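Local coordinates for protein prefoldin beta subunit 2 (Thermococcus sp., PDB 3AEI) that probably acts as a subunit of the archaeal chaperone prefoldin, which captures unfolded proteins and passes them to a group II chaperonin, at residues Thr18-Leu23 / Lys82-Ile87. Residues are numbered along the deposited sequence; the frame is centred on the assembly and turned at random.
Sequences TLRQSL and KREKEI
The guanidinium of Arg20 and the carboxylate of Glu84 meet edge to edge, their planes only 21° apart, so neither flat group lays a face on the other; Glu84 CD sits in the guanidinium plane, off the edge formed by NE and NH2. The grip is side-on and bidentate. Arg20 NE donates to Glu84 OE2 at 2.9 Å, with an almost straight N-H line (174°). Arg20 NH2 reaches Glu84 OE1 at 3.1 Å in a slightly less straight bond. Both oxygens accept through their syn lone pairs, each on the side of the other oxygen. Arg20 CG lies anti to the backbone N (chi1 -169°), and bends at chi2 and chi3 then turn the NE edge toward the opposite helix. The folded chain also brings Arg20 CB and CG alongside Glu84 OE2, each at 3.6 Å. Glu84 comes out straight beyond CG and crosses the arginine side chain at about a right angle. This pair makes the whole contact between 18-23 and 82-87, whose closest CA atoms, those of Arg20 and Glu84, are 9.6 Å apart. It bridges helices 2-37 and 59-93, the two arms of the antiparallel coiled coil characteristic of a prefoldin subunit. The third guanidinium nitrogen, Arg20 NH1, forms a salt bridge with Glu24 one turn further along its own helix, while Glu84 also packs on Ile16 and Arg17. Arg20 is thus shared between an interhelical and an intrahelical carboxylate, and two acidic partners would be expected to stabilise its positive charge. For buried Glu84, two N-H groups, with both acceptor oxygens close to the guanidinium plane, satisfy one oxygen each, fix the rotation of the carboxylate and probably favour its ionised form.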
ATOM      1  N   THR A  18      14.465   8.925   0.114  1.00 19.20           N
ATOM      2  CA  THR A  18      13.273   8.099  -0.115  1.00 17.35           C
ATOM      3  C   THR A  18      12.199   8.450   0.898  1.00 21.10           C
ATOM      4  O   THR A  18      11.039   8.599   0.535  1.00 21.61           O
ATOM      5  CB  THR A  18      13.623   6.594  -0.054  1.00 24.70           C
ATOM      6  OG1 THR A  18      14.357   6.281  -1.236  1.00 20.10           O
ATOM      7  CG2 THR A  18      12.403   5.716  -0.003  1.00 26.56           C
ATOM      8  N   LEU A  19      12.583   8.630   2.159  1.00 20.00           N
ATOM      9  CA  LEU A  19      11.581   9.006   3.184  1.00 17.33           C
ATOM     10  C   LEU A  19      11.014  10.393   2.887  1.00 18.42           C
ATOM     11  O   LEU A  19       9.805  10.632   2.971  1.00 19.77           O
ATOM     12  CB  LEU A  19      12.233   9.064   4.570  1.00 20.55           C
ATOM     13  CG  LEU A  19      11.994   7.983   5.621  1.00 38.58           C
ATOM     14  CD1 LEU A  19      11.644   6.674   5.000  1.00 39.64           C
ATOM     15  CD2 LEU A  19      13.251   7.877   6.489  1.00 39.88           C
ATOM     16  N   ARG A  20      11.900  11.310   2.536  1.00 17.17           N
ATOM     17  CA  ARG A  20      11.500  12.664   2.258  1.00 19.14           C
ATOM     18  C   ARG A  20      10.551  12.763   1.072  1.00 20.87           C
ATOM     19  O   ARG A  20       9.552  13.496   1.112  1.00 20.60           O
ATOM     20  CB  ARG A  20      12.735  13.531   2.022  1.00 18.78           C
ATOM     21  CG  ARG A  20      12.425  15.016   1.981  1.00 22.69           C
ATOM     22  CD  ARG A  20      12.427  15.506   0.556  1.00 29.49           C
ATOM     23  NE  ARG A  20      13.732  15.315  -0.099  1.00 27.50           N
ATOM     24  CZ  ARG A  20      13.910  15.272  -1.430  1.00 27.44           C
ATOM     25  NH1 ARG A  20      12.885  15.410  -2.269  1.00 27.02           N
ATOM     26  NH2 ARG A  20      15.124  15.062  -1.932  1.00 26.99           N
ATOM     27  N   GLN A  21      10.845  12.011   0.022  1.00 17.11           N
ATOM     28  CA  GLN A  21      10.006  12.055  -1.182  1.00 15.75           C
ATOM     29  C   GLN A  21       8.612  11.492  -0.924  1.00 17.14           C
ATOM     30  O   GLN A  21       7.632  11.908  -1.554  1.00 18.22           O
ATOM     31  CB  GLN A  21      10.687  11.276  -2.297  1.00 16.42           C
ATOM     32  CG  GLN A  21      11.915  12.015  -2.795  1.00 19.18           C
ATOM     33  CD  GLN A  21      12.858  11.137  -3.593  1.00 21.40           C
ATOM     34  OE1 GLN A  21      12.794   9.900  -3.529  1.00 22.86           O
ATOM     35  NE2 GLN A  21      13.782  11.766  -4.308  1.00 26.65           N
ATOM     36  N   SER A  22       8.539  10.522  -0.012  1.00 19.77           N
ATOM     37  CA  SER A  22       7.247   9.918   0.276  1.00 18.93           C
ATOM     38  C   SER A  22       6.397  10.972   0.987  1.00 21.03           C
ATOM     39  O   SER A  22       5.207  11.114   0.721  1.00 20.36           O
ATOM     40  CB  SER A  22       7.435   8.681   1.165  1.00 24.72           C
ATOM     41  OG  SER A  22       6.172   8.194   1.603  1.00 31.53           O
ATOM     42  N   LEU A  23       7.016  11.726   1.884  1.00 18.04           N
ATOM     43  CA  LEU A  23       6.277  12.757   2.606  1.00 17.80           C
ATOM     44  C   LEU A  23       5.865  13.891   1.682  1.00 19.20           C
ATOM     45  O   LEU A  23       4.739  14.390   1.781  1.00 19.41           O
ATOM     46  CB  LEU A  23       7.138  13.323   3.750  1.00 18.56           C
ATOM     47  CG  LEU A  23       7.586  12.342   4.801  1.00 18.55           C
ATOM     48  CD1 LEU A  23       8.449  13.111   5.801  1.00 18.79           C
ATOM     49  CD2 LEU A  23       6.376  11.716   5.493  1.00 28.14           C
ATOM     50  N   LYS A  82      17.653  19.012   5.616  1.00 33.08           N
ATOM     51  CA  LYS A  82      18.854  19.555   6.227  1.00 33.66           C
ATOM     52  C   LYS A  82      19.885  18.420   6.415  1.00 37.99           C
ATOM     53  O   LYS A  82      21.088  18.656   6.251  1.00 39.62           O
ATOM     54  CB  LYS A  82      18.485  20.295   7.524  1.00 37.12           C
ATOM     55  CG  LYS A  82      19.405  20.081   8.677  1.00 51.01           C
ATOM     56  CD  LYS A  82      19.097  18.746   9.312  1.00 58.76           C
ATOM     57  CE  LYS A  82      17.848  18.770  10.176  1.00 59.89           C
ATOM     58  NZ  LYS A  82      17.659  17.442  10.822  1.00 49.80           N
ATOM     59  N   ARG A  83      19.428  17.200   6.721  1.00 36.70           N
ATOM     60  CA  ARG A  83      20.344  16.053   6.851  1.00 34.41           C
ATOM     61  C   ARG A  83      20.916  15.727   5.460  1.00 30.34           C
ATOM     62  O   ARG A  83      22.096  15.384   5.342  1.00 32.03           O
ATOM     63  CB  ARG A  83      19.640  14.798   7.412  1.00 39.87           C
ATOM     64  CG  ARG A  83      19.443  14.745   8.949  1.00 47.15           C
ATOM     65  CD  ARG A  83      18.728  13.432   9.435  1.00 42.94           C
ATOM     66  NE  ARG A  83      19.541  12.228   9.233  1.00 49.90           N
ATOM     67  CZ  ARG A  83      19.078  10.977   9.241  1.00 49.92           C
ATOM     68  NH1 ARG A  83      17.788  10.741   9.445  1.00 45.98           N
ATOM     69  NH2 ARG A  83      19.907   9.958   9.027  1.00 42.27           N
ATOM     70  N   GLU A  84      20.098  15.839   4.411  1.00 28.54           N
ATOM     71  CA  GLU A  84      20.584  15.558   3.044  1.00 29.87           C
ATOM     72  C   GLU A  84      21.656  16.586   2.688  1.00 32.48           C
ATOM     73  O   GLU A  84      22.621  16.287   1.995  1.00 28.58           O
ATOM     74  CB  GLU A  84      19.473  15.694   1.999  1.00 31.35           C
ATOM     75  CG  GLU A  84      18.345  14.710   2.121  1.00 29.95           C
ATOM     76  CD  GLU A  84      17.221  14.992   1.132  1.00 29.89           C
ATOM     77  OE1 GLU A  84      17.516  15.361  -0.032  1.00 30.06           O
ATOM     78  OE2 GLU A  84      16.032  14.835   1.517  1.00 34.83           O
ATOM     79  N   LYS A  85      21.441  17.815   3.150  1.00 35.26           N
ATOM     80  CA  LYS A  85      22.344  18.928   2.893  1.00 41.01           C
ATOM     81  C   LYS A  85      23.720  18.621   3.468  1.00 36.68           C
ATOM     82  O   LYS A  85      24.742  18.733   2.776  1.00 34.55           O
ATOM     83  CB  LYS A  85      21.765  20.190   3.540  1.00 46.57           C
ATOM     84  CG  LYS A  85      22.633  21.440   3.465  1.00 57.79           C
ATOM     85  CD  LYS A  85      22.689  22.018   2.060  1.00 62.33           C
ATOM     86  CE  LYS A  85      22.940  23.532   2.093  1.00 67.65           C
ATOM     87  NZ  LYS A  85      24.144  23.916   2.893  1.00 67.74           N
ATOM     88  N   GLU A  86      23.738  18.206   4.725  1.00 29.32           N
ATOM     89  CA  GLU A  86      24.992  17.875   5.408  1.00 32.17           C
ATOM     90  C   GLU A  86      25.764  16.780   4.670  1.00 31.66           C
ATOM     91  O   GLU A  86      26.977  16.899   4.432  1.00 35.04           O
ATOM     92  CB  GLU A  86      24.703  17.404   6.829  1.00 36.49           C
ATOM     93  CG  GLU A  86      24.035  18.465   7.686  1.00 55.67           C
ATOM     94  CD  GLU A  86      23.426  17.909   8.965  1.00 64.80           C
ATOM     95  OE1 GLU A  86      22.998  18.722   9.811  1.00 71.33           O
ATOM     96  OE2 GLU A  86      23.365  16.667   9.125  1.00 65.19           O
ATOM     97  N   ILE A  87      25.060  15.706   4.329  1.00 32.86           N
ATOM     98  CA  ILE A  87      25.679  14.585   3.633  1.00 27.29           C
ATOM     99  C   ILE A  87      26.216  15.011   2.264  1.00 26.86           C
ATOM    100  O   ILE A  87      27.355  14.662   1.897  1.00 28.48           O
ATOM    101  CB  ILE A  87      24.684  13.410   3.461  1.00 24.05           C
ATOM    102  CG1 ILE A  87      24.278  12.863   4.828  1.00 23.88           C
ATOM    103  CG2 ILE A  87      25.315  12.298   2.601  1.00 26.72           C
ATOM    104  CD1 ILE A  87      23.060  11.906   4.756  1.00 30.90           C
TER